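Local coordinates for protein alpha-1,6-mannanase (PDB 4V1S) that probably hydrolyses alpha-1,6-mannosidic linkages in mannan, as a family 76 glycoside hydrolase of a gut bacterium, at residues 56-61 against 67-72; 84-89 against 376-381; 243-248 against 287-292; 292-297 against 321-326. All coordinates share one frame; numbering follows the deposited sequence.

Contact 1: 56-61 against 67-72; sequences VIDKDL and HSYYEN
Tyr69 gives its phenol proton to Asp58, OH to OD1 at 2.7 Å, and the acceptor sits at the ring edge close to the ring plane. The hydroxyl meets the carboxylate on its syn side, 29° out of the carboxylate plane, and the two flat groups are turned 31° against each other. A second bond joins the backbones: Tyr70 N donates to Leu61 O at 2.8 Å. The same carbonyl, on the last residue of helix 46-61, also receives a CA-H...O contact from Tyr69 CA at 3.3 Å. Around these bonds the packing is largely apolar. Ile57 CG2 approaches Tyr69 CE2 to 4.0 Å, crossing the ring side chain at about a right angle, while Leu61 CD2 reaches past Tyr70 CB to lie 3.4 Å from Asn72 O. Elsewhere Tyr69 packs on Leu374 and on Asn84, Leu87 and Tyr91 of helix 81-97. A phenylalanine in place of Tyr69 would probably keep the ring packing but leave Asp58 OD1 without its phenol partner. The buried ring thus ends in a polar tip bound to a partly exposed carboxylate, and the chain returning after helix 46-61 is tied back to the helix end by one side-chain and one backbone bond.

Contact 2: 84-89 against 376-381; sequences NIFLLY and FSTVAA
Phe86 and Thr378 are brought together by their first torsions: Phe86 CG is anti to its carbonyl carbon (chi1 -67°), whereas Thr378 OG1 sits between its own N and carbonyl carbon (chi1 58°), which leaves CG2 to swing over to Leu87. The contact joins helices 81-97 and 374-394, one early and one last in the chain, and is consistent with closure of the (alpha/alpha)6 barrel expected of a family 76 enzyme. The two segments run nearly parallel, 16° apart, with their axes 8.2 Å from each other at closest approach. Across this narrow gap Thr378 OG1 lies 3.4 Å from Phe86 CB, the two side chains meeting at about a right angle. The threonine hydroxyl shares its single proton between Leu374 O, one turn back in its own helix, and Gly83 O of helix 81-97, so a polar tie from Thr378 to Gly83, just before 84-89, joins the two helices. Thr378 CG2 meets Leu87 CG at 3.6 Å. Phe86 and Val379 run side by side, pointing the same way, and the valine covers one face of the ring. Beyond the pair, Phe86 makes an edge-to-face contact with Phe317 and meets the ring of Trp82. An alanine at Phe86 would be likely to open a gap over Val379 and deprive Phe317 of an aromatic neighbour. Val379 makes a CH-pi contact with the face of Phe86: its CB stands 3.7 Å from the ring centroid, nearly on the normal, with Val379 CG2 3.6 Å from Phe86 CE1.

Contact 3: 243-248 against 287-292; sequences SDNLLW and LSQAKA
Asn245 and Gln289 are joined side chain to side chain at the surface, where the turn of a beta hairpin between strands 240-241 and 246-252 packs against helix 284-301. Gln289 NE2 donates to Asn245 OD1 at 3.0 Å with an almost straight N-H...O angle of 168°. The bond is lopsided: the oxygen lies in the plane of the glutamine amide, but the donor stands 47° above the carbonyl plane of the asparagine and therefore on neither lone pair. One turn further along the helix, Ala292 CB supports the other branch of the same amide, 3.8 Å from Asn245 ND2. Gln289 gets there by a bend at chi2 (64°), which folds its amide back toward the hairpin. NE2 has a further partner in Thr293 OG1, and that hydroxyl in turn bonds Asn245 O, so both the side chain and the carbonyl of Asn245 are engaged by the helix. Asp244 O is similarly taken by Ser296 OG. The turn itself is shaped by Asp244, whose OD2 forms a salt bridge with Lys262. Its other oxygen closes an Asx turn: Asp244 OD1 accepts from Leu246 N at 3.0 Å, the N-H arriving from above the carboxylate plane.

Contact 4: 292-297 against 321-326; sequences ATLASS and DSWFDM
Ser322 is the first residue of 321-326 to meet the opposing helix: its CB lies 4.0 Å from CD1 of Leu294, the residue that carries the whole contact from 292-297. The serine hydroxyl is bonded to Ser318 O, one turn back in its own helix, so it presents only its methylene to the leucine. Trp323 follows, its indole crossing Leu294 at about a right angle. Its NE1 is 3.8 Å from Leu294 CD1, and Trp323 CD1 is 4.0 Å from each of the two leucine methyls; NE1 spends its proton on Glu298 OE2, while an edge-to-face contact with Tyr302 gives the indole another neighbour. A turn beyond Ser322, Met326, in the conformer described, one of two modelled, and Leu294 reach toward each other tip to tip, with Met326 CG 3.6 Å from Leu294 CD2. Leu294 projects toward 321-326 because its CG is anti to the backbone N (chi1 -178°), and Trp335 of helix 334-350 touches both it and Met326. The axes of 292-297 and 321-326 come no closer than 11.6 Å, bridged by side chains alone. The segment directions differ by 137°, a splayed antiparallel packing of consecutive helices consistent with the (alpha/alpha)6 barrel expected of family 76.

In the fold
Contacts 1 and 2 touch, their centres 11 Å apart: Tyr69 CE1 lies 3.6 Å from Leu87 CD1, and Ile57 CG1 is 3.6 Å from Ser377 CB, so the C-terminal end of helix 46-61 and the loop after it rest on the two helices that contact 2 joins. Contacts 3 and 4 form a second neighbourhood, with centres 9 Å apart, sharing Ala292 and helix 284-301, which faces the hairpin on one side and helix 313-330 on another. Both are nested in the long loop that contact 2 closes. Contact 4 comes within about 6 Å of contact 2 at the nearest atoms, whereas contacts 1 and 3 lie on opposite sides of the chain's centre, about 37 Å apart between centres.

Contact 1: 56-61 against 67-72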
loop_
_atom_site.group_PDB
_atom_site.type_symbol
_atom_site.label_atom_id
_atom_site.label_comp_id
_atom_site.label_asym_id
_atom_site.label_seq_id
_atom_site.Cartn_x
_atom_site.Cartn_y
_atom_site.Cartn_z
ATOM N N VAL A 56 9.843 -2.089 -18.516
ATOM C CA VAL A 56 8.625 -2.150 -19.337
ATOM C C VAL A 56 7.631 -1.067 -18.968
ATOM O O VAL A 56 7.050 -0.421 -19.835
ATOM C CB VAL A 56 7.983 -3.535 -19.306
ATOM C CG1 VAL A 56 6.725 -3.586 -20.158
ATOM C CG2 VAL A 56 8.970 -4.553 -19.907
ATOM N N ILE A 57 7.456 -0.843 -17.679
ATOM C CA ILE A 57 6.632 0.292 -17.210
ATOM C C ILE A 57 7.106 1.613 -17.810
ATOM O O ILE A 57 6.299 2.410 -18.262
ATOM C CB ILE A 57 6.645 0.405 -15.677
ATOM C CG1 ILE A 57 5.963 -0.802 -15.030
ATOM C CG2 ILE A 57 5.964 1.673 -15.187
ATOM C CD1 ILE A 57 6.401 -1.030 -13.597
ATOM N N ASP A 58 8.422 1.855 -17.791
ATOM C CA ASP A 58 8.953 3.110 -18.343
ATOM C C ASP A 58 8.687 3.210 -19.827
ATOM O O ASP A 58 8.240 4.247 -20.289
ATOM C CB ASP A 58 10.441 3.282 -18.039
ATOM C CG ASP A 58 10.711 3.741 -16.610
ATOM O OD1 ASP A 58 9.738 4.006 -15.842
ATOM O OD2 ASP A 58 11.918 3.826 -16.265
ATOM N N LYS A 59 8.928 2.126 -20.560
ATOM C CA LYS A 59 8.700 2.116 -21.988
ATOM C C LYS A 59 7.229 2.448 -22.291
ATOM O O LYS A 59 6.918 3.293 -23.127
ATOM C CB LYS A 59 9.120 0.747 -22.550
ATOM C CG LYS A 59 9.366 0.765 -24.034
ATOM C CD LYS A 59 9.947 -0.566 -24.508
ATOM C CE LYS A 59 9.122 -1.732 -23.961
ATOM N NZ LYS A 59 9.069 -2.932 -24.851
ATOM N N ASP A 60 6.324 1.793 -21.585
ATOM C CA ASP A 60 4.890 1.888 -21.899
ATOM C C ASP A 60 4.252 3.165 -21.380
ATOM O O ASP A 60 3.396 3.735 -22.062
ATOM C CB ASP A 60 4.104 0.716 -21.281
ATOM C CG ASP A 60 4.346 -0.607 -21.978
ATOM O OD1 ASP A 60 4.785 -0.629 -23.159
ATOM O OD2 ASP A 60 4.056 -1.643 -21.321
ATOM N N LEU A 61 4.654 3.587 -20.175
ATOM C CA LEU A 61 3.907 4.591 -19.450
ATOM C C LEU A 61 4.644 5.827 -18.976
ATOM O O LEU A 61 3.977 6.807 -18.623
ATOM C CB LEU A 61 3.171 3.946 -18.269
ATOM C CG LEU A 61 2.089 2.922 -18.620
ATOM C CD1 LEU A 61 1.591 2.209 -17.381
ATOM C CD2 LEU A 61 0.932 3.563 -19.367
ATOM N N HIS A 67 9.599 12.736 -15.346
ATOM C CA HIS A 67 9.548 11.619 -14.384
ATOM C C HIS A 67 8.129 11.323 -13.918
ATOM O O HIS A 67 7.909 10.851 -12.786
ATOM C CB HIS A 67 10.460 11.896 -13.183
ATOM C CG HIS A 67 11.908 12.015 -13.545
ATOM N ND1 HIS A 67 12.683 10.934 -13.905
ATOM C CD2 HIS A 67 12.714 13.096 -13.605
ATOM C CE1 HIS A 67 13.905 11.348 -14.185
ATOM N NE2 HIS A 67 13.952 12.657 -14.009
ATOM N N SER A 68 7.182 11.578 -14.816
ATOM C CA SER A 68 5.753 11.349 -14.579
ATOM C C SER A 68 5.301 10.218 -15.500
ATOM O O SER A 68 6.023 9.816 -16.432
ATOM C CB SER A 68 4.936 12.618 -14.895
ATOM O OG SER A 68 5.353 13.710 -14.090
ATOM N N TYR A 69 4.121 9.677 -15.182
ATOM C CA TYR A 69 3.571 8.500 -15.856
ATOM C C TYR A 69 2.163 8.753 -16.307
ATOM O O TYR A 69 1.382 9.416 -15.604
ATOM C CB TYR A 69 3.609 7.292 -14.897
ATOM C CG TYR A 69 5.039 6.865 -14.655
ATOM C CD1 TYR A 69 5.821 7.513 -13.705
ATOM C CD2 TYR A 69 5.636 5.843 -15.417
ATOM C CE1 TYR A 69 7.159 7.202 -13.537
ATOM C CE2 TYR A 69 6.978 5.511 -15.249
ATOM C CZ TYR A 69 7.732 6.196 -14.297
ATOM O OH TYR A 69 9.056 5.905 -14.110
ATOM N N TYR A 70 1.843 8.178 -17.464
ATOM C CA TYR A 70 0.473 8.098 -17.944
ATOM C C TYR A 70 -0.321 7.084 -17.136
ATOM O O TYR A 70 0.240 6.156 -16.588
ATOM C CB TYR A 70 0.430 7.645 -19.397
ATOM C CG TYR A 70 1.010 8.582 -20.430
ATOM C CD1 TYR A 70 0.441 9.811 -20.680
ATOM C CD2 TYR A 70 2.101 8.203 -21.192
ATOM C CE1 TYR A 70 0.940 10.640 -21.666
ATOM C CE2 TYR A 70 2.605 9.025 -22.176
ATOM C CZ TYR A 70 2.031 10.256 -22.398
ATOM O OH TYR A 70 2.524 11.082 -23.398
ATOM N N GLU A 71 -1.645 7.264 -17.092
ATOM C CA GLU A 71 -2.508 6.319 -16.384
ATOM C C GLU A 71 -2.588 4.954 -17.042
ATOM O O GLU A 71 -2.628 3.938 -16.359
ATOM C CB GLU A 71 -3.927 6.870 -16.229
ATOM C CG GLU A 71 -4.892 5.975 -15.445
ATOM C CD GLU A 71 -4.435 5.614 -14.026
ATOM O OE1 GLU A 71 -3.558 6.296 -13.480
ATOM O OE2 GLU A 71 -4.929 4.609 -13.451
ATOM N N ASN A 72 -2.680 4.919 -18.371
ATOM C CA ASN A 72 -3.002 3.668 -19.042
ATOM C C ASN A 72 -2.469 3.653 -20.478
ATOM O O ASN A 72 -1.850 4.622 -20.949
ATOM C CB ASN A 72 -4.506 3.393 -18.971
ATOM C CG ASN A 72 -5.326 4.427 -19.717
ATOM O OD1 ASN A 72 -4.912 4.941 -20.761
ATOM N ND2 ASN A 72 -6.482 4.737 -19.185
#

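Contact 2: 84-89 against 376-381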
loop_
_atom_site.group_PDB
_atom_site.type_symbol
_atom_site.label_atom_id
_atom_site.label_comp_id
_atom_site.label_asym_id
_atom_site.label_seq_id
_atom_site.Cartn_x
_atom_site.Cartn_y
_atom_site.Cartn_z
ATOM N N ASN A 84 1.758 5.574 -8.857
ATOM C CA ASN A 84 3.016 6.160 -8.476
ATOM C C ASN A 84 3.439 5.811 -7.071
ATOM O O ASN A 84 4.635 5.811 -6.761
ATOM C CB ASN A 84 2.947 7.701 -8.578
ATOM C CG ASN A 84 2.678 8.162 -9.992
ATOM O OD1 ASN A 84 3.583 8.255 -10.814
ATOM N ND2 ASN A 84 1.424 8.360 -10.300
ATOM N N ILE A 85 2.469 5.512 -6.206
ATOM C CA ILE A 85 2.793 5.100 -4.821
ATOM C C ILE A 85 3.524 3.772 -4.826
ATOM O O ILE A 85 4.478 3.555 -4.060
ATOM C CB ILE A 85 1.516 5.063 -3.950
ATOM C CG1 ILE A 85 0.850 6.467 -3.925
ATOM C CG2 ILE A 85 1.809 4.575 -2.547
ATOM C CD1 ILE A 85 -0.487 6.489 -3.202
ATOM N N PHE A 86 3.134 2.846 -5.717
ATOM C CA PHE A 86 3.898 1.617 -5.809
ATOM C C PHE A 86 5.323 1.838 -6.318
ATOM O O PHE A 86 6.214 1.152 -5.876
ATOM C CB PHE A 86 3.207 0.581 -6.663
ATOM C CG PHE A 86 1.927 0.061 -6.058
ATOM C CD1 PHE A 86 1.956 -0.771 -4.957
ATOM C CD2 PHE A 86 0.678 0.294 -6.674
ATOM C CE1 PHE A 86 0.799 -1.307 -4.417
ATOM C CE2 PHE A 86 -0.505 -0.232 -6.127
ATOM C CZ PHE A 86 -0.429 -1.031 -5.005
ATOM N N LEU A 87 5.526 2.811 -7.201
ATOM C CA LEU A 87 6.875 3.127 -7.600
ATOM C C LEU A 87 7.643 3.695 -6.405
ATOM O O LEU A 87 8.754 3.296 -6.139
ATOM C CB LEU A 87 6.881 4.123 -8.783
ATOM C CG LEU A 87 6.410 3.600 -10.115
ATOM C CD1 LEU A 87 6.349 4.720 -11.124
ATOM C CD2 LEU A 87 7.346 2.495 -10.592
ATOM N N LEU A 88 7.023 4.601 -5.648
ATOM C CA LEU A 88 7.663 5.126 -4.439
ATOM C C LEU A 88 8.099 3.976 -3.511
ATOM O O LEU A 88 9.217 3.957 -2.997
ATOM C CB LEU A 88 6.673 6.036 -3.713
ATOM C CG LEU A 88 7.096 6.649 -2.390
ATOM C CD1 LEU A 88 8.271 7.586 -2.600
ATOM C CD2 LEU A 88 5.924 7.379 -1.730
ATOM N N TYR A 89 7.192 3.040 -3.262
ATOM C CA TYR A 89 7.495 1.870 -2.414
ATOM C C TYR A 89 8.671 1.042 -2.987
ATOM O O TYR A 89 9.518 0.533 -2.257
ATOM C CB TYR A 89 6.285 0.957 -2.327
ATOM C CG TYR A 89 5.075 1.451 -1.578
ATOM C CD1 TYR A 89 5.079 2.631 -0.832
ATOM C CD2 TYR A 89 3.889 0.693 -1.609
ATOM C CE1 TYR A 89 3.905 3.058 -0.185
ATOM C CE2 TYR A 89 2.752 1.077 -0.926
ATOM C CZ TYR A 89 2.753 2.260 -0.182
ATOM O OH TYR A 89 1.602 2.618 0.538
ATOM N N PHE A 376 -1.014 -1.812 -12.295
ATOM C CA PHE A 376 -0.953 -3.265 -12.460
ATOM C C PHE A 376 0.507 -3.778 -12.418
ATOM O O PHE A 376 0.807 -4.815 -11.815
ATOM C CB PHE A 376 -1.594 -3.745 -13.761
ATOM C CG PHE A 376 -3.055 -3.386 -13.963
ATOM C CD1 PHE A 376 -3.842 -2.772 -12.985
ATOM C CD2 PHE A 376 -3.659 -3.716 -15.192
ATOM C CE1 PHE A 376 -5.161 -2.455 -13.234
ATOM C CE2 PHE A 376 -4.987 -3.405 -15.441
ATOM C CZ PHE A 376 -5.746 -2.767 -14.462
ATOM N N SER A 377 1.415 -3.088 -13.106
ATOM C CA SER A 377 2.792 -3.550 -13.159
ATOM C C SER A 377 3.618 -2.950 -12.035
ATOM O O SER A 377 4.581 -3.570 -11.599
ATOM C CB SER A 377 3.458 -3.265 -14.500
ATOM O OG SER A 377 2.938 -4.127 -15.501
ATOM N N THR A 378 3.240 -1.772 -11.531
ATOM C CA THR A 378 4.054 -1.180 -10.476
ATOM C C THR A 378 3.948 -2.008 -9.160
ATOM O O THR A 378 4.939 -2.117 -8.425
ATOM C CB THR A 378 3.687 0.276 -10.229
ATOM O OG1 THR A 378 2.307 0.399 -9.888
ATOM C CG2 THR A 378 4.057 1.165 -11.442
ATOM N N VAL A 379 2.767 -2.572 -8.855
ATOM C CA VAL A 379 2.667 -3.422 -7.671
ATOM C C VAL A 379 3.539 -4.667 -7.836
ATOM O O VAL A 379 4.129 -5.123 -6.889
ATOM C CB VAL A 379 1.234 -3.743 -7.306
ATOM C CG1 VAL A 379 0.514 -4.516 -8.404
ATOM C CG2 VAL A 379 1.163 -4.472 -5.991
ATOM N N ALA A 380 3.618 -5.214 -9.054
ATOM C CA ALA A 380 4.500 -6.357 -9.300
ATOM C C ALA A 380 5.969 -5.991 -9.077
ATOM O O ALA A 380 6.687 -6.710 -8.423
ATOM C CB ALA A 380 4.285 -6.916 -10.688
ATOM N N ALA A 381 6.396 -4.842 -9.596
ATOM C CA ALA A 381 7.745 -4.383 -9.376
ATOM C C ALA A 381 8.055 -4.269 -7.892
ATOM O O ALA A 381 9.130 -4.669 -7.437
ATOM C CB ALA A 381 7.976 -3.051 -10.078
#

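Contact 3: 243-248 against 287-292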
loop_
_atom_site.group_PDB
_atom_site.type_symbol
_atom_site.label_atom_id
_atom_site.label_comp_id
_atom_site.label_asym_id
_atom_site.label_seq_id
_atom_site.Cartn_x
_atom_site.Cartn_y
_atom_site.Cartn_z
ATOM N N SER A 243 -17.324 -12.952 12.830
ATOM C CA SER A 243 -17.484 -14.358 12.427
ATOM C C SER A 243 -16.254 -14.921 11.700
ATOM O O SER A 243 -16.017 -16.133 11.740
ATOM C CB SER A 243 -18.727 -14.545 11.563
ATOM O OG SER A 243 -18.551 -14.046 10.243
ATOM N N ASP A 244 -15.484 -14.060 11.029
ATOM C CA ASP A 244 -14.275 -14.528 10.326
ATOM C C ASP A 244 -13.058 -13.632 10.486
ATOM O O ASP A 244 -12.014 -13.909 9.907
ATOM C CB ASP A 244 -14.554 -14.765 8.844
ATOM C CG ASP A 244 -14.935 -13.499 8.103
ATOM O OD1 ASP A 244 -14.978 -12.400 8.720
ATOM O OD2 ASP A 244 -15.233 -13.613 6.895
ATOM N N ASN A 245 -13.180 -12.577 11.297
ATOM C CA ASN A 245 -12.098 -11.631 11.536
ATOM C C ASN A 245 -11.618 -10.916 10.285
ATOM O O ASN A 245 -10.513 -10.404 10.247
ATOM C CB ASN A 245 -10.944 -12.275 12.287
ATOM C CG ASN A 245 -11.279 -12.467 13.744
ATOM O OD1 ASN A 245 -11.401 -11.490 14.489
ATOM N ND2 ASN A 245 -11.487 -13.713 14.146
ATOM N N LEU A 246 -12.489 -10.846 9.290
ATOM C CA LEU A 246 -12.211 -10.039 8.107
ATOM C C LEU A 246 -12.930 -8.700 8.203
ATOM O O LEU A 246 -13.791 -8.504 9.054
ATOM C CB LEU A 246 -12.593 -10.784 6.834
ATOM C CG LEU A 246 -11.751 -12.048 6.606
ATOM C CD1 LEU A 246 -12.137 -12.722 5.301
ATOM C CD2 LEU A 246 -10.249 -11.778 6.658
ATOM N N LEU A 247 -12.526 -7.779 7.339
ATOM C CA LEU A 247 -13.004 -6.395 7.402
ATOM C C LEU A 247 -14.009 -6.103 6.306
ATOM O O LEU A 247 -13.759 -6.379 5.125
ATOM C CB LEU A 247 -11.834 -5.405 7.248
ATOM C CG LEU A 247 -10.895 -5.132 8.427
ATOM C CD1 LEU A 247 -11.592 -4.440 9.598
ATOM C CD2 LEU A 247 -10.180 -6.385 8.905
ATOM N N TRP A 248 -15.133 -5.516 6.708
ATOM C CA TRP A 248 -16.072 -4.939 5.760
ATOM C C TRP A 248 -15.441 -3.685 5.137
ATOM O O TRP A 248 -14.386 -3.242 5.554
ATOM C CB TRP A 248 -17.410 -4.623 6.448
ATOM C CG TRP A 248 -18.109 -5.863 6.942
ATOM C CD1 TRP A 248 -18.286 -7.017 6.251
ATOM C CD2 TRP A 248 -18.736 -6.066 8.221
ATOM N NE1 TRP A 248 -18.975 -7.932 7.012
ATOM C CE2 TRP A 248 -19.244 -7.377 8.231
ATOM C CE3 TRP A 248 -18.896 -5.275 9.365
ATOM C CZ2 TRP A 248 -19.943 -7.912 9.335
ATOM C CZ3 TRP A 248 -19.559 -5.800 10.458
ATOM C CH2 TRP A 248 -20.069 -7.110 10.444
ATOM N N LEU A 287 -1.491 -8.884 18.564
ATOM C CA LEU A 287 -0.888 -10.006 17.859
ATOM C C LEU A 287 -1.932 -11.074 17.566
ATOM O O LEU A 287 -1.963 -11.615 16.461
ATOM C CB LEU A 287 0.278 -10.601 18.642
ATOM C CG LEU A 287 1.055 -11.747 17.983
ATOM C CD1 LEU A 287 1.714 -11.320 16.673
ATOM C CD2 LEU A 287 2.106 -12.276 18.949
ATOM N N SER A 288 -2.783 -11.384 18.550
ATOM C CA SER A 288 -3.828 -12.379 18.346
ATOM C C SER A 288 -4.773 -11.965 17.209
ATOM O O SER A 288 -5.127 -12.791 16.370
ATOM C CB SER A 288 -4.631 -12.627 19.641
ATOM O OG SER A 288 -3.773 -13.159 20.635
ATOM N N GLN A 289 -5.160 -10.687 17.178
ATOM C CA GLN A 289 -6.036 -10.183 16.144
ATOM C C GLN A 289 -5.370 -10.266 14.767
ATOM O O GLN A 289 -5.988 -10.721 13.790
ATOM C CB GLN A 289 -6.461 -8.754 16.453
ATOM C CG GLN A 289 -7.456 -8.201 15.453
ATOM C CD GLN A 289 -8.770 -8.946 15.475
ATOM O OE1 GLN A 289 -9.514 -8.905 16.469
ATOM N NE2 GLN A 289 -9.071 -9.650 14.385
ATOM N N ALA A 290 -4.110 -9.864 14.691
ATOM C CA ALA A 290 -3.354 -9.937 13.432
ATOM C C ALA A 290 -3.298 -11.377 12.917
ATOM O O ALA A 290 -3.538 -11.631 11.736
ATOM C CB ALA A 290 -1.964 -9.383 13.623
ATOM N N LYS A 291 -3.007 -12.321 13.814
ATOM C CA LYS A 291 -2.897 -13.715 13.416
ATOM C C LYS A 291 -4.243 -14.264 12.946
ATOM O O LYS A 291 -4.311 -14.993 11.970
ATOM C CB LYS A 291 -2.352 -14.559 14.561
ATOM C CG LYS A 291 -0.874 -14.367 14.811
ATOM C CD LYS A 291 -0.467 -15.196 16.023
ATOM C CE LYS A 291 0.989 -15.040 16.364
ATOM N NZ LYS A 291 1.324 -15.873 17.559
ATOM N N ALA A 292 -5.316 -13.905 13.648
ATOM C CA ALA A 292 -6.651 -14.382 13.273
ATOM C C ALA A 292 -7.093 -13.859 11.910
ATOM O O ALA A 292 -7.604 -14.615 11.064
ATOM C CB ALA A 292 -7.678 -14.019 14.338
#

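Contact 4: 292-297 against 321-326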
loop_
_atom_site.group_PDB
_atom_site.type_symbol
_atom_site.label_atom_id
_atom_site.label_comp_id
_atom_site.label_asym_id
_atom_site.label_seq_id
_atom_site.Cartn_x
_atom_site.Cartn_y
_atom_site.Cartn_z
ATOM N N ALA A 292 -5.316 -13.905 13.648
ATOM C CA ALA A 292 -6.651 -14.382 13.273
ATOM C C ALA A 292 -7.093 -13.859 11.910
ATOM O O ALA A 292 -7.604 -14.615 11.064
ATOM C CB ALA A 292 -7.678 -14.019 14.338
ATOM N N THR A 293 -6.923 -12.553 11.705
ATOM C CA THR A 293 -7.279 -11.944 10.438
ATOM C C THR A 293 -6.395 -12.447 9.270
ATOM O O THR A 293 -6.911 -12.714 8.183
ATOM C CB THR A 293 -7.232 -10.426 10.555
ATOM O OG1 THR A 293 -8.193 -10.002 11.531
ATOM C CG2 THR A 293 -7.472 -9.717 9.220
ATOM N N LEU A 294 -5.109 -12.626 9.519
ATOM C CA LEU A 294 -4.212 -13.159 8.499
ATOM C C LEU A 294 -4.593 -14.615 8.114
ATOM O O LEU A 294 -4.653 -14.942 6.942
ATOM C CB LEU A 294 -2.767 -13.056 8.928
ATOM C CG LEU A 294 -1.749 -13.529 7.927
ATOM C CD1 LEU A 294 -1.792 -12.793 6.599
ATOM C CD2 LEU A 294 -0.383 -13.415 8.576
ATOM N N ALA A 295 -4.911 -15.458 9.070
ATOM C CA ALA A 295 -5.325 -16.810 8.745
ATOM C C ALA A 295 -6.591 -16.823 7.897
ATOM O O ALA A 295 -6.693 -17.578 6.937
ATOM C CB ALA A 295 -5.516 -17.632 10.022
ATOM N N SER A 296 -7.572 -16.001 8.266
ATOM C CA SER A 296 -8.821 -15.919 7.512
ATOM C C SER A 296 -8.604 -15.314 6.124
ATOM O O SER A 296 -9.294 -15.670 5.153
ATOM C CB SER A 296 -9.844 -15.105 8.268
ATOM O OG SER A 296 -10.313 -15.837 9.398
ATOM N N SER A 297 -7.635 -14.427 6.020
ATOM C CA SER A 297 -7.295 -13.834 4.739
ATOM C C SER A 297 -6.619 -14.867 3.822
ATOM O O SER A 297 -6.950 -14.959 2.634
ATOM C CB SER A 297 -6.343 -12.647 4.923
ATOM O OG SER A 297 -6.968 -11.583 5.675
ATOM N N ASP A 321 2.845 -8.371 2.028
ATOM C CA ASP A 321 3.560 -7.510 2.971
ATOM C C ASP A 321 3.285 -7.931 4.433
ATOM O O ASP A 321 4.174 -7.791 5.282
ATOM C CB ASP A 321 3.177 -6.017 2.790
ATOM C CG ASP A 321 4.103 -5.284 1.846
ATOM O OD1 ASP A 321 5.189 -5.837 1.566
ATOM O OD2 ASP A 321 3.750 -4.160 1.419
ATOM N N SER A 322 2.073 -8.445 4.711
ATOM C CA SER A 322 1.726 -8.987 6.030
ATOM C C SER A 322 2.611 -10.176 6.368
ATOM O O SER A 322 3.090 -10.295 7.506
ATOM C CB SER A 322 0.212 -9.338 6.117
ATOM O OG SER A 322 -0.584 -8.153 5.970
ATOM N N TRP A 323 2.799 -11.072 5.403
ATOM C CA TRP A 323 3.715 -12.191 5.595
ATOM C C TRP A 323 5.146 -11.717 5.937
ATOM O O TRP A 323 5.782 -12.276 6.839
ATOM C CB TRP A 323 3.713 -13.137 4.408
ATOM C CG TRP A 323 2.500 -13.873 4.233
ATOM C CD1 TRP A 323 1.630 -14.318 5.205
ATOM C CD2 TRP A 323 1.989 -14.335 2.988
ATOM N NE1 TRP A 323 0.606 -15.030 4.625
ATOM C CE2 TRP A 323 0.810 -15.080 3.265
ATOM C CE3 TRP A 323 2.430 -14.227 1.673
ATOM C CZ2 TRP A 323 0.022 -15.658 2.246
ATOM C CZ3 TRP A 323 1.660 -14.828 0.651
ATOM C CH2 TRP A 323 0.474 -15.526 0.949
ATOM N N PHE A 324 5.670 -10.737 5.199
ATOM C CA PHE A 324 6.982 -10.204 5.507
ATOM C C PHE A 324 7.017 -9.636 6.924
ATOM O O PHE A 324 7.991 -9.857 7.643
ATOM C CB PHE A 324 7.397 -9.157 4.471
ATOM C CG PHE A 324 7.716 -9.720 3.088
ATOM C CD1 PHE A 324 8.616 -10.795 2.947
ATOM C CD2 PHE A 324 7.167 -9.150 1.928
ATOM C CE1 PHE A 324 8.949 -11.276 1.688
ATOM C CE2 PHE A 324 7.531 -9.599 0.672
ATOM C CZ PHE A 324 8.398 -10.687 0.549
ATOM N N ASP A 325 5.964 -8.904 7.331
ATOM C CA ASP A 325 5.922 -8.358 8.675
ATOM C C ASP A 325 5.882 -9.469 9.714
ATOM O O ASP A 325 6.498 -9.340 10.775
ATOM C CB ASP A 325 4.704 -7.476 8.919
ATOM C CG ASP A 325 4.776 -6.140 8.237
ATOM O OD1 ASP A 325 5.834 -5.727 7.669
ATOM O OD2 ASP A 325 3.720 -5.484 8.243
ATOM N N MET A 326 5.165 -10.556 9.428
ATOM C CA MET A 326 5.129 -11.693 10.345
ATOM C C MET A 326 6.520 -12.303 10.522
ATOM O O MET A 326 6.899 -12.646 11.625
ATOM C CB MET A 326 4.134 -12.769 9.898
ATOM C CG MET A 326 2.700 -12.446 10.240
ATOM S SD MET A 326 2.425 -12.257 12.026
ATOM C CE MET A 326 0.641 -12.172 12.069
#